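Local structure of soluble epoxide hydrolase (Bacillus megaterium, 4INZ) at residues T151-N154 with Q155-A158. The protein is a soluble epoxide hydrolase, an enzyme of the alpha/beta hydrolase fold family. The protein carries 1 engineered substitution. Sequence-based numbering, arbitrary orientation.
Sequences TNKN and QQKA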
ATOM      1  N   THR A 151      -9.782 -14.492  14.520  1.00 36.38           N
ATOM      2  CA  THR A 151     -10.769 -14.372  15.595  1.00 40.16           C
ATOM      3  C   THR A 151     -11.860 -13.338  15.362  1.00 40.08           C
ATOM      4  O   THR A 151     -12.931 -13.411  15.967  1.00 43.26           O
ATOM      5  CB  THR A 151     -10.084 -14.045  16.934  1.00 43.88           C
ATOM      6  OG1 THR A 151      -9.339 -12.829  16.801  1.00 45.77           O
ATOM      7  CG2 THR A 151      -9.142 -15.167  17.336  1.00 46.15           C
ATOM      8  N   ASN A 152     -11.587 -12.368  14.500  1.00 36.25           N
ATOM      9  CA  ASN A 152     -12.492 -11.241  14.325  1.00 33.95           C
ATOM     10  C   ASN A 152     -13.497 -11.516  13.215  1.00 35.31           C
ATOM     11  O   ASN A 152     -13.146 -11.500  12.040  1.00 34.88           O
ATOM     12  CB  ASN A 152     -11.684  -9.978  14.023  1.00 32.22           C
ATOM     13  CG  ASN A 152     -12.533  -8.718  14.005  1.00 33.19           C
ATOM     14  OD1 ASN A 152     -13.728  -8.758  13.698  1.00 35.83           O
ATOM     15  ND2 ASN A 152     -11.910  -7.582  14.322  1.00 29.34           N
ATOM     16  N   LYS A 153     -14.746 -11.782  13.593  1.00 36.66           N
ATOM     17  CA  LYS A 153     -15.779 -12.094  12.608  1.00 37.43           C
ATOM     18  C   LYS A 153     -15.985 -10.972  11.594  1.00 35.87           C
ATOM     19  O   LYS A 153     -16.222 -11.232  10.409  1.00 34.44           O
ATOM     20  CB  LYS A 153     -17.101 -12.447  13.294  1.00 42.19           C
ATOM     21  CG  LYS A 153     -17.068 -13.784  14.014  1.00 47.13           C
ATOM     22  CD  LYS A 153     -16.315 -14.810  13.183  1.00 50.76           C
ATOM     23  CE  LYS A 153     -16.655 -16.236  13.581  1.00 53.86           C
ATOM     24  NZ  LYS A 153     -15.904 -17.209  12.738  1.00 54.91           N
ATOM     25  N   ASN A 154     -15.895  -9.729  12.060  1.00 34.46           N
ATOM     26  CA  ASN A 154     -16.047  -8.582  11.177  1.00 34.30           C
ATOM     27  C   ASN A 154     -14.921  -8.522  10.144  1.00 30.88           C
ATOM     28  O   ASN A 154     -15.153  -8.184   8.985  1.00 31.93           O
ATOM     29  CB  ASN A 154     -16.122  -7.274  11.976  1.00 37.09           C
ATOM     30  CG  ASN A 154     -17.443  -7.111  12.722  1.00 41.78           C
ATOM     31  OD1 ASN A 154     -18.481  -7.635  12.309  1.00 41.23           O
ATOM     32  ND2 ASN A 154     -17.408  -6.367  13.822  1.00 45.91           N
ATOM     33  N   GLN A 155     -13.704  -8.859  10.558  1.00 29.42           N
ATOM     34  CA  GLN A 155     -12.572  -8.837   9.637  1.00 27.67           C
ATOM     35  C   GLN A 155     -12.665  -9.986   8.645  1.00 29.78           C
ATOM     36  O   GLN A 155     -12.285  -9.853   7.477  1.00 31.70           O
ATOM     37  CB  GLN A 155     -11.241  -8.916  10.380  1.00 27.19           C
ATOM     38  CG  GLN A 155     -10.049  -8.795   9.443  1.00 29.13           C
ATOM     39  CD  GLN A 155     -10.059  -7.489   8.665  1.00 27.12           C
ATOM     40  OE1 GLN A 155     -10.171  -7.474   7.427  1.00 27.10           O
ATOM     41  NE2 GLN A 155      -9.945  -6.385   9.384  1.00 26.59           N
ATOM     42  N   GLN A 156     -13.156 -11.123   9.117  1.00 31.25           N
ATOM     43  CA  GLN A 156     -13.341 -12.276   8.247  1.00 32.69           C
ATOM     44  C   GLN A 156     -14.303 -11.942   7.109  1.00 35.23           C
ATOM     45  O   GLN A 156     -14.045 -12.266   5.946  1.00 35.36           O
ATOM     46  CB  GLN A 156     -13.839 -13.474   9.058  1.00 33.14           C
ATOM     47  CG  GLN A 156     -12.761 -14.070   9.948  1.00 34.74           C
ATOM     48  CD  GLN A 156     -13.304 -15.093  10.924  1.00 36.91           C
ATOM     49  OE1 GLN A 156     -14.501 -15.372  10.946  1.00 38.67           O
ATOM     50  NE2 GLN A 156     -12.420 -15.662  11.739  1.00 36.75           N
ATOM     51  N   LYS A 157     -15.410 -11.284   7.447  1.00 36.98           N
ATOM     52  CA  LYS A 157     -16.378 -10.856   6.447  1.00 38.94           C
ATOM     53  C   LYS A 157     -15.770  -9.798   5.533  1.00 37.15           C
ATOM     54  O   LYS A 157     -15.897  -9.869   4.313  1.00 39.74           O
ATOM     55  CB  LYS A 157     -17.637 -10.297   7.114  1.00 44.45           C
ATOM     56  CG  LYS A 157     -18.725  -9.874   6.131  1.00 49.42           C
ATOM     57  CD  LYS A 157     -19.940  -9.293   6.853  1.00 54.79           C
ATOM     58  CE  LYS A 157     -21.091  -9.003   5.889  1.00 57.18           C
ATOM     59  NZ  LYS A 157     -21.746 -10.245   5.375  1.00 58.49           N
ATOM     60  N   ALA A 158     -15.109  -8.820   6.138  1.00 33.55           N
ATOM     61  CA  ALA A 158     -14.495  -7.729   5.392  1.00 34.71           C
ATOM     62  C   ALA A 158     -13.492  -8.238   4.363  1.00 34.99           C
ATOM     63  O   ALA A 158     -13.334  -7.640   3.300  1.00 35.70           O
ATOM     64  CB  ALA A 158     -13.817  -6.750   6.349  1.00 32.91           C
TER
HETATM   65  O   HOH W   1     -13.448 -17.245  14.112  1.00 56.65           O
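Asn152 caps the first turn of helix 153-158 by turning its amide oxygen back over the start of the helix. Its OD1 accepts from Gln155 N at 3.1 Å, with the donor standing well above the plane of the amide rather than on a lone pair, and takes a second, weak bond from Asn154 N. The side chain gets there because CG is anti to the backbone N (chi1 -172°). The backbone at the turn separately sets CB of Asn152 3.8 Å from CB of Gln155. The backbone O of Asn152 meanwhile accepts from Gln156 N at 2.9 Å. The following rungs, Lys157 N to Lys153 O and Ala158 N to Asn154 O, continue the regular alpha-helical pattern.

Across the same turn, the exposed Lys153 and Gln156 join their polar ends. NZ of Lys153 lies in the amide plane of Gln156 and donates to a lone pair of its OE1 at 2.9 Å. A bend at chi2 (-41°) swings the lysine chain round to the glutamine, which runs extended beyond CG. One water closes the arrangement, accepting from Lys153 NZ at 2.8 Å and from Gln156 NE2 at 3.0 Å, so the amide is held at both its oxygen and its nitrogen.

Second-shell partners fix both amides: Gln156 NE2 also donates to Leu149 O, while Asn152 ND2 bonds to Glu148 and Glu262, which sets the rotation of the capping group. Asn152 thus works at a junction, ending the helical run of 142-151 and starting 153-158. Met260, from a loop, packs against Asn152, Asn154, Gln155 and Ala158, and Gln155 reaches Phe145 on helix 142-151, which follows strand 131-137 of the central sheet.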